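Local coordinates for protein transcriptional regulator (GntR family) (Enterococcus faecalis, PDB 3DDV) that probably regulates transcription as a GntR-family repressor or activator, its UTRA domain likely sensing a small effector molecule that modulates DNA binding, at residues B[41-45]-B[46-50]; B[53-57]-B[58-62]; B[94-98]-B[99-103]. All blocks are in the same frame, centred on the assembly; numbering follows the deposited sequence.

All three contacts are local and sit where strands of one antiparallel sheet end or turn back. Contact 1 closes the hairpin of strands 34-43 and 46-56, and contact 2 ends the second of these strands, with centres about 25 Å apart and on opposite sides of the chain's centre. Contact 3, where strand 84-95 passes into helix 98-104, has its centre about 14 Å from that of contact 1 and touches it: Phe50 CE1 is 3.5 Å from Tyr103 CD2, the two rings meeting almost parallel. Contacts 2 and 3 stay about 11 Å apart at their nearest atoms. A bound magnesium ion lies about 11 Å from the side chain of Ile100 and about 14 Å from that of Ile55.

Contact 1 of 3, residues B[41-45]-B[46-50]; sequences RFADD and IPICF
Arg41 and Cys49 face each other near the closed end of a two-residue beta hairpin, a type I' turn from Ala43 to Ile46 followed by a classic bulge. As a hydrogen-bonded antiparallel pair they set their side chains on one face of the sheet: Arg41 CB is 3.8 Å from Cys49 SG, and CG and CD continue along the same sulfur before the chain bends at chi3 (87°) and carries the guanidinium away from the strand. Arg41 N gives a bond to Cys49 O at 3.1 Å. Ile48 and Cys49 both lie opposite Arg41, which makes the classic bulge, and both donate to its carbonyl: Arg41 O receives Ile48 N at 2.7 Å and, weakly, Cys49 N. Nearer the turn, Ile46, on the same face as Cys49, sets CG1 beside its backbone N (chi1 -41°), next to Asp44 O and the carbonyl carbon of Asp45. On the face opposite Arg41 and Cys49, the Phe42 ring meets Pro47 obliquely, CD1 3.7 Å from proline CD, while Ile40 of the same hairpin packs on Pro47. Ile48 touches Ala43, its CD1 3.7 Å from Ala43 CB. The far side of strand 46-56 is bonded to strand 126-135, through Ile48 and Ala135 among others. At the turn itself Ala43 N bonds to Ile46 O at 2.8 Å, and Ile46 N bonds to Ala43 O, also at 2.8 Å.

Contact 2 of 3, residues B[53-57]-B[58-62]; sequences ASIPY and SLVSQ
Tyr57 and Val60 cross at about a right angle, the ring presenting CD1 to the valine CG1 at 3.9 Å. The approach is oblique to the ring plane. Ser61 comes over one face of the same ring, its OG 4.0 Å above the plane and displaced toward the rim, while its CA lies over the same face, near CE1 and CZ. In the tyrosine, CG anti to the backbone N (chi1 -171°) puts the ring beside the carbonyl carbon, on the side where Val60 and Ser61 lie. Tyr57 O is gripped from both faces of its plane: Val60 N bonds at 3.1 Å from one, 59° out of the plane, and Ser61 OG at 3.2 Å from the other; Ser61 N adds a weak bond. Together with a weak bond from Leu59 N to Pro56 O, these turn the chain sharply as strand 46-56 ends, in the connection leading to helix 65-70 of the UTRA domain. Across the turn, Pro56 and Leu59 meet obliquely, the leucine methyl CD1 resting against the pyrrolidine ring, 3.8 Å from CG. Leu59 also reaches Phe127 of strand 126-135. Ile55 CG2 touches Val60 CG2 at 4.1 Å, the two branched side chains again crossing at about a right angle. Phe72 of helix 72-80 touches both side chains.

Contact 3 of 3, residues B[94-98]-B[99-103]; sequences VQASE and QIAEY
Ser97 places OG between its backbone N and carbonyl carbon (chi1 78°), from where the hydroxyl reaches forward to the first turn of helix 98-104 and accepts the N-H of Ile100. Ile100 N lies 3.1 Å from Ser97 OG, and the bond is almost straight at 175°. The same oxygen also lies beside the CB atoms of Gln99 and Ile100, so the hydroxyl sits close against the start of the helix. Ser97 O then takes Ala101 N at 2.7 Å, and Glu98 O takes Glu102 N at 2.9 Å, which begins the regular i to i+4 ladder. Glu98 holds CG anti to its backbone N and runs extended; it and Glu102 lie side by side and point the same way. Their carboxylates have planes 23° apart, and Glu98 OE2 lies 3.8 Å from Glu102 OE2. Two like charges so near each other probably repel, and a distant, weak ion pair of Glu98 with Arg108 may ease this. At the start of the helix, Ala96 CB approaches Ile100 CG2 at 4.3 Å and Ala101 CB at 4.4 Å. Both Ala96 and Ile100 rest on Ile112, so the helix start packs on strand 111-121, the neighbour of the edge strand 84-95. The arrangement is that of a serine N-cap, here at the passage from strand 84-95 into helix 98-104.

Contact 1 of 3, residues B[41-45]-B[46-50]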
ATOM      1  N   ARG B  41      -5.047  28.967 -17.626  1.00 57.05           N
ATOM      2  CA  ARG B  41      -6.151  28.498 -18.498  1.00 58.60           C
ATOM      3  C   ARG B  41      -7.469  28.579 -17.754  1.00 58.53           C
ATOM      4  O   ARG B  41      -7.538  28.396 -16.536  1.00 57.81           O
ATOM      5  CB  ARG B  41      -5.939  27.055 -18.982  1.00 58.57           C
ATOM      6  CG  ARG B  41      -4.550  26.863 -19.628  1.00 61.65           C
ATOM      7  CD  ARG B  41      -4.285  25.452 -20.243  1.00 62.04           C
ATOM      8  NE  ARG B  41      -4.779  25.433 -21.624  1.00 66.00           N
ATOM      9  CZ  ARG B  41      -4.056  25.598 -22.743  1.00 65.44           C
ATOM     10  NH1 ARG B  41      -2.720  25.728 -22.733  1.00 64.96           N
ATOM     11  NH2 ARG B  41      -4.699  25.611 -23.902  1.00 64.12           N
ATOM     12  N   PHE B  42      -8.509  28.846 -18.532  1.00 59.74           N
ATOM     13  CA  PHE B  42      -9.860  29.151 -18.045  1.00 60.45           C
ATOM     14  C   PHE B  42     -10.831  28.175 -18.669  1.00 60.81           C
ATOM     15  O   PHE B  42     -10.627  27.776 -19.790  1.00 61.17           O
ATOM     16  CB  PHE B  42     -10.257  30.581 -18.486  1.00 60.37           C
ATOM     17  CG  PHE B  42      -9.334  31.657 -17.963  1.00 60.19           C
ATOM     18  CD1 PHE B  42      -9.571  32.258 -16.733  1.00 59.24           C
ATOM     19  CD2 PHE B  42      -8.212  32.031 -18.681  1.00 59.82           C
ATOM     20  CE1 PHE B  42      -8.721  33.228 -16.235  1.00 59.71           C
ATOM     21  CE2 PHE B  42      -7.356  33.002 -18.191  1.00 60.33           C
ATOM     22  CZ  PHE B  42      -7.610  33.600 -16.958  1.00 60.00           C
ATOM     23  N   ALA B  43     -11.862  27.775 -17.933  1.00 61.79           N
ATOM     24  CA  ALA B  43     -13.067  27.164 -18.507  1.00 62.22           C
ATOM     25  C   ALA B  43     -14.210  28.089 -18.096  1.00 63.17           C
ATOM     26  O   ALA B  43     -14.316  28.498 -16.919  1.00 63.19           O
ATOM     27  CB  ALA B  43     -13.308  25.728 -17.995  1.00 61.58           C
ATOM     28  N   ASP B  44     -15.038  28.455 -19.078  1.00 64.51           N
ATOM     29  CA  ASP B  44     -16.229  29.265 -18.835  1.00 65.05           C
ATOM     30  C   ASP B  44     -15.757  30.479 -18.023  1.00 65.21           C
ATOM     31  O   ASP B  44     -16.311  30.823 -16.991  1.00 65.63           O
ATOM     32  CB  ASP B  44     -17.304  28.427 -18.090  1.00 65.69           C
ATOM     33  CG  ASP B  44     -17.603  27.046 -18.785  1.00 68.14           C
ATOM     34  OD1 ASP B  44     -17.979  27.093 -19.989  1.00 71.73           O
ATOM     35  OD2 ASP B  44     -17.484  25.942 -18.147  1.00 65.35           O
ATOM     36  N   ASP B  45     -14.668  31.073 -18.481  1.00 65.40           N
ATOM     37  CA  ASP B  45     -14.054  32.239 -17.831  1.00 65.59           C
ATOM     38  C   ASP B  45     -13.627  32.143 -16.369  1.00 64.70           C
ATOM     39  O   ASP B  45     -13.261  33.157 -15.757  1.00 64.29           O
ATOM     40  CB  ASP B  45     -14.896  33.485 -18.062  1.00 66.51           C
ATOM     41  CG  ASP B  45     -14.285  34.377 -19.145  1.00 71.38           C
ATOM     42  OD1 ASP B  45     -13.085  34.815 -18.977  1.00 73.77           O
ATOM     43  OD2 ASP B  45     -15.001  34.601 -20.174  1.00 76.92           O
ATOM     44  N   ILE B  46     -13.613  30.937 -15.824  1.00 63.93           N
ATOM     45  CA  ILE B  46     -13.048  30.737 -14.507  1.00 63.43           C
ATOM     46  C   ILE B  46     -11.707  30.014 -14.708  1.00 62.78           C
ATOM     47  O   ILE B  46     -11.618  29.055 -15.487  1.00 62.44           O
ATOM     48  CB  ILE B  46     -13.993  29.939 -13.613  1.00 64.04           C
ATOM     49  CG1 ILE B  46     -15.464  30.409 -13.839  1.00 64.30           C
ATOM     50  CG2 ILE B  46     -13.513  30.005 -12.146  1.00 63.48           C
ATOM     51  CD1 ILE B  46     -16.545  29.646 -13.002  1.00 63.49           C
ATOM     52  N   PRO B  47     -10.646  30.508 -14.051  1.00 61.67           N
ATOM     53  CA  PRO B  47      -9.347  29.866 -14.177  1.00 60.96           C
ATOM     54  C   PRO B  47      -9.344  28.480 -13.567  1.00 59.95           C
ATOM     55  O   PRO B  47      -9.709  28.330 -12.437  1.00 59.15           O
ATOM     56  CB  PRO B  47      -8.395  30.777 -13.383  1.00 61.01           C
ATOM     57  CG  PRO B  47      -9.213  31.734 -12.670  1.00 61.37           C
ATOM     58  CD  PRO B  47     -10.610  31.706 -13.195  1.00 61.75           C
ATOM     59  N   ILE B  48      -8.894  27.492 -14.328  1.00 59.29           N
ATOM     60  CA  ILE B  48      -8.749  26.130 -13.853  1.00 58.54           C
ATOM     61  C   ILE B  48      -7.332  25.907 -13.326  1.00 58.31           C
ATOM     62  O   ILE B  48      -7.138  25.164 -12.382  1.00 58.87           O
ATOM     63  CB  ILE B  48      -8.997  25.118 -14.986  1.00 58.42           C
ATOM     64  CG1 ILE B  48     -10.328  25.393 -15.701  1.00 58.99           C
ATOM     65  CG2 ILE B  48      -9.065  23.731 -14.435  1.00 58.78           C
ATOM     66  CD1 ILE B  48     -11.595  25.383 -14.768  1.00 58.08           C
ATOM     67  N   CYS B  49      -6.328  26.534 -13.926  1.00 57.41           N
ATOM     68  CA  CYS B  49      -4.962  26.108 -13.675  1.00 56.65           C
ATOM     69  C   CYS B  49      -3.877  27.103 -14.058  1.00 55.55           C
ATOM     70  O   CYS B  49      -4.030  27.967 -14.898  1.00 55.76           O
ATOM     71  CB  CYS B  49      -4.728  24.770 -14.391  1.00 56.74           C
ATOM     72  SG  CYS B  49      -4.586  24.859 -16.165  1.00 59.53           S
ATOM     73  N   PHE B  50      -2.757  26.967 -13.398  1.00 55.34           N
ATOM     74  CA  PHE B  50      -1.573  27.785 -13.652  1.00 54.60           C
ATOM     75  C   PHE B  50      -0.428  26.841 -13.924  1.00 53.70           C
ATOM     76  O   PHE B  50      -0.172  25.902 -13.143  1.00 54.12           O
ATOM     77  CB  PHE B  50      -1.247  28.581 -12.411  1.00 54.13           C
ATOM     78  CG  PHE B  50      -0.007  29.372 -12.525  1.00 54.23           C
ATOM     79  CD1 PHE B  50      -0.044  30.648 -13.025  1.00 54.72           C
ATOM     80  CD2 PHE B  50       1.191  28.855 -12.121  1.00 54.51           C
ATOM     81  CE1 PHE B  50       1.084  31.398 -13.130  1.00 54.50           C
ATOM     82  CE2 PHE B  50       2.312  29.593 -12.244  1.00 54.91           C
ATOM     83  CZ  PHE B  50       2.258  30.873 -12.746  1.00 54.82           C
TER

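Contact 2 of 3, residues B[53-57]-B[58-62]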
ATOM      1  N   ALA B  53       6.145  26.341 -17.591  1.00 46.88           N
ATOM      2  CA  ALA B  53       6.779  25.417 -18.491  1.00 46.27           C
ATOM      3  C   ALA B  53       8.179  25.912 -18.862  1.00 45.29           C
ATOM      4  O   ALA B  53       8.384  27.085 -19.153  1.00 44.22           O
ATOM      5  CB  ALA B  53       5.917  25.212 -19.708  1.00 45.46           C
ATOM      6  N   SER B  54       9.133  24.992 -18.836  1.00 44.82           N
ATOM      7  CA  SER B  54      10.487  25.297 -19.230  1.00 45.05           C
ATOM      8  C   SER B  54      10.944  24.381 -20.367  1.00 45.50           C
ATOM      9  O   SER B  54      10.909  23.182 -20.242  1.00 46.84           O
ATOM     10  CB  SER B  54      11.434  25.198 -18.031  1.00 44.62           C
ATOM     11  OG  SER B  54      11.312  26.330 -17.179  1.00 40.96           O
ATOM     12  N   ILE B  55      11.381  24.974 -21.472  1.00 45.69           N
ATOM     13  CA  ILE B  55      11.792  24.250 -22.671  1.00 45.44           C
ATOM     14  C   ILE B  55      13.238  24.677 -22.995  1.00 45.44           C
ATOM     15  O   ILE B  55      13.555  25.836 -22.906  1.00 44.57           O
ATOM     16  CB  ILE B  55      10.877  24.634 -23.849  1.00 45.08           C
ATOM     17  CG1 ILE B  55       9.434  24.312 -23.490  1.00 44.34           C
ATOM     18  CG2 ILE B  55      11.303  23.934 -25.138  1.00 44.78           C
ATOM     19  CD1 ILE B  55       8.469  25.306 -23.948  1.00 41.72           C
ATOM     20  N   PRO B  56      14.113  23.727 -23.334  1.00 45.76           N
ATOM     21  CA  PRO B  56      15.457  24.067 -23.732  1.00 45.64           C
ATOM     22  C   PRO B  56      15.380  25.091 -24.835  1.00 45.83           C
ATOM     23  O   PRO B  56      14.608  24.877 -25.768  1.00 46.46           O
ATOM     24  CB  PRO B  56      15.994  22.744 -24.259  1.00 45.38           C
ATOM     25  CG  PRO B  56      15.271  21.737 -23.480  1.00 45.95           C
ATOM     26  CD  PRO B  56      13.895  22.269 -23.321  1.00 46.48           C
ATOM     27  N   TYR B  57      16.112  26.206 -24.732  1.00 45.25           N
ATOM     28  CA  TYR B  57      15.915  27.269 -25.704  1.00 45.86           C
ATOM     29  C   TYR B  57      16.432  26.836 -27.060  1.00 46.06           C
ATOM     30  O   TYR B  57      15.966  27.316 -28.064  1.00 45.53           O
ATOM     31  CB  TYR B  57      16.564  28.612 -25.291  1.00 45.64           C
ATOM     32  CG  TYR B  57      16.174  29.773 -26.196  1.00 44.64           C
ATOM     33  CD1 TYR B  57      14.856  29.973 -26.514  1.00 43.06           C
ATOM     34  CD2 TYR B  57      17.116  30.665 -26.728  1.00 43.09           C
ATOM     35  CE1 TYR B  57      14.442  31.004 -27.340  1.00 43.55           C
ATOM     36  CE2 TYR B  57      16.700  31.727 -27.568  1.00 42.99           C
ATOM     37  CZ  TYR B  57      15.338  31.869 -27.859  1.00 44.64           C
ATOM     38  OH  TYR B  57      14.777  32.849 -28.662  1.00 46.48           O
ATOM     39  N   SER B  58      17.401  25.937 -27.104  1.00 47.17           N
ATOM     40  CA  SER B  58      17.968  25.573 -28.385  1.00 48.11           C
ATOM     41  C   SER B  58      16.985  24.802 -29.251  1.00 49.09           C
ATOM     42  O   SER B  58      17.115  24.839 -30.439  1.00 49.71           O
ATOM     43  CB  SER B  58      19.162  24.705 -28.195  1.00 47.99           C
ATOM     44  OG  SER B  58      18.668  23.427 -27.900  1.00 50.25           O
ATOM     45  N   LEU B  59      16.006  24.102 -28.687  1.00 49.94           N
ATOM     46  CA  LEU B  59      15.024  23.400 -29.534  1.00 50.63           C
ATOM     47  C   LEU B  59      13.968  24.310 -30.105  1.00 51.77           C
ATOM     48  O   LEU B  59      13.100  23.847 -30.874  1.00 53.56           O
ATOM     49  CB  LEU B  59      14.249  22.306 -28.766  1.00 50.50           C
ATOM     50  CG  LEU B  59      15.081  21.265 -28.014  1.00 50.78           C
ATOM     51  CD1 LEU B  59      14.241  20.573 -26.913  1.00 48.14           C
ATOM     52  CD2 LEU B  59      15.720  20.286 -29.000  1.00 50.51           C
ATOM     53  N   VAL B  60      13.974  25.576 -29.716  1.00 52.04           N
ATOM     54  CA  VAL B  60      12.774  26.392 -29.892  1.00 52.07           C
ATOM     55  C   VAL B  60      13.054  27.794 -30.452  1.00 52.27           C
ATOM     56  O   VAL B  60      12.119  28.483 -30.875  1.00 52.19           O
ATOM     57  CB  VAL B  60      11.992  26.351 -28.523  1.00 52.60           C
ATOM     58  CG1 VAL B  60      11.995  27.689 -27.820  1.00 52.85           C
ATOM     59  CG2 VAL B  60      10.585  25.741 -28.699  1.00 51.04           C
ATOM     60  N   SER B  61      14.347  28.166 -30.483  1.00 52.26           N
ATOM     61  CA  SER B  61      14.848  29.405 -31.023  1.00 52.56           C
ATOM     62  C   SER B  61      14.117  29.818 -32.251  1.00 54.01           C
ATOM     63  O   SER B  61      13.944  31.014 -32.482  1.00 54.95           O
ATOM     64  CB  SER B  61      16.281  29.245 -31.520  1.00 52.22           C
ATOM     65  OG  SER B  61      17.160  29.019 -30.487  1.00 50.76           O
ATOM     66  N   GLN B  62      13.800  28.844 -33.101  1.00 54.80           N
ATOM     67  CA  GLN B  62      13.397  29.145 -34.456  1.00 55.39           C
ATOM     68  C   GLN B  62      11.895  29.170 -34.590  1.00 55.11           C
ATOM     69  O   GLN B  62      11.384  29.557 -35.600  1.00 54.97           O
ATOM     70  CB  GLN B  62      14.006  28.145 -35.432  1.00 55.61           C
ATOM     71  CG  GLN B  62      15.517  27.955 -35.326  1.00 57.32           C
ATOM     72  CD  GLN B  62      16.359  29.269 -35.404  1.00 61.44           C
ATOM     73  OE1 GLN B  62      16.232  30.092 -36.349  1.00 61.49           O
ATOM     74  NE2 GLN B  62      17.254  29.441 -34.415  1.00 61.82           N
TER

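Contact 3 of 3, residues B[94-98]-B[99-103]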
ATOM      1  N   VAL B  94      -1.188  20.346  -2.695  1.00 53.30           N
ATOM      2  CA  VAL B  94      -0.510  21.448  -2.040  1.00 54.08           C
ATOM      3  C   VAL B  94      -1.487  22.581  -1.743  1.00 54.83           C
ATOM      4  O   VAL B  94      -2.465  22.757  -2.425  1.00 54.71           O
ATOM      5  CB  VAL B  94       0.619  21.952  -2.945  1.00 54.37           C
ATOM      6  CG1 VAL B  94       1.150  23.247  -2.454  1.00 55.01           C
ATOM      7  CG2 VAL B  94       1.739  20.924  -2.958  1.00 54.26           C
ATOM      8  N   GLN B  95      -1.215  23.357  -0.711  1.00 56.09           N
ATOM      9  CA  GLN B  95      -2.016  24.564  -0.448  1.00 56.95           C
ATOM     10  C   GLN B  95      -1.687  25.698  -1.410  1.00 57.26           C
ATOM     11  O   GLN B  95      -0.536  25.876  -1.758  1.00 57.40           O
ATOM     12  CB  GLN B  95      -1.726  25.058   0.959  1.00 57.33           C
ATOM     13  CG  GLN B  95      -1.695  23.965   1.988  1.00 58.13           C
ATOM     14  CD  GLN B  95      -2.060  24.504   3.310  1.00 60.37           C
ATOM     15  OE1 GLN B  95      -1.196  24.845   4.094  1.00 61.67           O
ATOM     16  NE2 GLN B  95      -3.357  24.671   3.545  1.00 62.95           N
ATOM     17  N   ALA B  96      -2.675  26.487  -1.806  1.00 58.08           N
ATOM     18  CA  ALA B  96      -2.423  27.636  -2.700  1.00 58.74           C
ATOM     19  C   ALA B  96      -1.611  28.701  -2.000  1.00 59.31           C
ATOM     20  O   ALA B  96      -1.929  29.077  -0.875  1.00 59.39           O
ATOM     21  CB  ALA B  96      -3.712  28.224  -3.159  1.00 58.50           C
ATOM     22  N   SER B  97      -0.541  29.157  -2.647  1.00 60.42           N
ATOM     23  CA  SER B  97       0.207  30.349  -2.192  1.00 61.00           C
ATOM     24  C   SER B  97      -0.614  31.626  -2.469  1.00 62.02           C
ATOM     25  O   SER B  97      -1.644  31.606  -3.182  1.00 62.18           O
ATOM     26  CB  SER B  97       1.558  30.444  -2.878  1.00 60.27           C
ATOM     27  OG  SER B  97       1.392  30.935  -4.193  1.00 60.13           O
ATOM     28  N   GLU B  98      -0.172  32.737  -1.892  1.00 63.43           N
ATOM     29  CA  GLU B  98      -0.899  33.988  -2.055  1.00 63.96           C
ATOM     30  C   GLU B  98      -0.975  34.268  -3.535  1.00 63.92           C
ATOM     31  O   GLU B  98      -2.035  34.553  -4.087  1.00 64.26           O
ATOM     32  CB  GLU B  98      -0.150  35.105  -1.356  1.00 64.18           C
ATOM     33  CG  GLU B  98      -0.792  36.507  -1.445  1.00 65.28           C
ATOM     34  CD  GLU B  98       0.245  37.604  -1.066  1.00 67.67           C
ATOM     35  OE1 GLU B  98       1.190  37.324  -0.247  1.00 70.33           O
ATOM     36  OE2 GLU B  98       0.121  38.739  -1.606  1.00 73.63           O
ATOM     37  N   GLN B  99       0.189  34.140  -4.157  1.00 64.07           N
ATOM     38  CA  GLN B  99       0.388  34.348  -5.584  1.00 63.67           C
ATOM     39  C   GLN B  99      -0.534  33.490  -6.466  1.00 63.32           C
ATOM     40  O   GLN B  99      -1.311  34.001  -7.286  1.00 63.41           O
ATOM     41  CB  GLN B  99       1.868  34.053  -5.887  1.00 63.80           C
ATOM     42  CG  GLN B  99       2.284  34.318  -7.291  1.00 64.58           C
ATOM     43  CD  GLN B  99       1.971  35.746  -7.719  1.00 68.17           C
ATOM     44  OE1 GLN B  99       0.793  36.111  -8.016  1.00 67.56           O
ATOM     45  NE2 GLN B  99       3.036  36.580  -7.766  1.00 68.03           N
ATOM     46  N   ILE B 100      -0.456  32.177  -6.281  1.00 62.96           N
ATOM     47  CA  ILE B 100      -1.297  31.264  -7.055  1.00 62.69           C
ATOM     48  C   ILE B 100      -2.762  31.455  -6.725  1.00 62.13           C
ATOM     49  O   ILE B 100      -3.612  31.270  -7.579  1.00 62.00           O
ATOM     50  CB  ILE B 100      -0.841  29.784  -6.907  1.00 62.67           C
ATOM     51  CG1 ILE B 100       0.225  29.501  -7.974  1.00 61.31           C
ATOM     52  CG2 ILE B 100      -2.036  28.817  -7.053  1.00 61.97           C
ATOM     53  CD1 ILE B 100       1.213  28.548  -7.549  1.00 59.86           C
ATOM     54  N   ALA B 101      -3.049  31.868  -5.500  1.00 61.83           N
ATOM     55  CA  ALA B 101      -4.406  32.232  -5.156  1.00 62.17           C
ATOM     56  C   ALA B 101      -4.882  33.415  -6.026  1.00 62.19           C
ATOM     57  O   ALA B 101      -5.966  33.330  -6.642  1.00 60.67           O
ATOM     58  CB  ALA B 101      -4.494  32.561  -3.702  1.00 61.70           C
ATOM     59  N   GLU B 102      -4.072  34.489  -6.095  1.00 62.42           N
ATOM     60  CA  GLU B 102      -4.442  35.658  -6.909  1.00 63.31           C
ATOM     61  C   GLU B 102      -4.711  35.206  -8.308  1.00 62.80           C
ATOM     62  O   GLU B 102      -5.740  35.526  -8.854  1.00 62.23           O
ATOM     63  CB  GLU B 102      -3.362  36.716  -7.025  1.00 63.78           C
ATOM     64  CG  GLU B 102      -2.796  37.329  -5.721  1.00 66.53           C
ATOM     65  CD  GLU B 102      -1.714  38.400  -6.035  1.00 66.96           C
ATOM     66  OE1 GLU B 102      -1.970  39.190  -7.007  1.00 71.08           O
ATOM     67  OE2 GLU B 102      -0.639  38.434  -5.341  1.00 68.24           O
ATOM     68  N   TYR B 103      -3.773  34.453  -8.885  1.00 62.90           N
ATOM     69  CA  TYR B 103      -3.913  33.975 -10.279  1.00 62.73           C
ATOM     70  C   TYR B 103      -5.119  33.073 -10.525  1.00 62.42           C
ATOM     71  O   TYR B 103      -5.745  33.124 -11.576  1.00 62.16           O
ATOM     72  CB  TYR B 103      -2.701  33.157 -10.701  1.00 62.49           C
ATOM     73  CG  TYR B 103      -1.410  33.895 -10.887  1.00 62.53           C
ATOM     74  CD1 TYR B 103      -1.366  35.146 -11.513  1.00 63.11           C
ATOM     75  CD2 TYR B 103      -0.203  33.303 -10.509  1.00 61.89           C
ATOM     76  CE1 TYR B 103      -0.161  35.815 -11.702  1.00 61.14           C
ATOM     77  CE2 TYR B 103       0.989  33.957 -10.690  1.00 62.30           C
ATOM     78  CZ  TYR B 103       0.992  35.206 -11.293  1.00 62.08           C
ATOM     79  OH  TYR B 103       2.173  35.819 -11.478  1.00 63.69           O
TER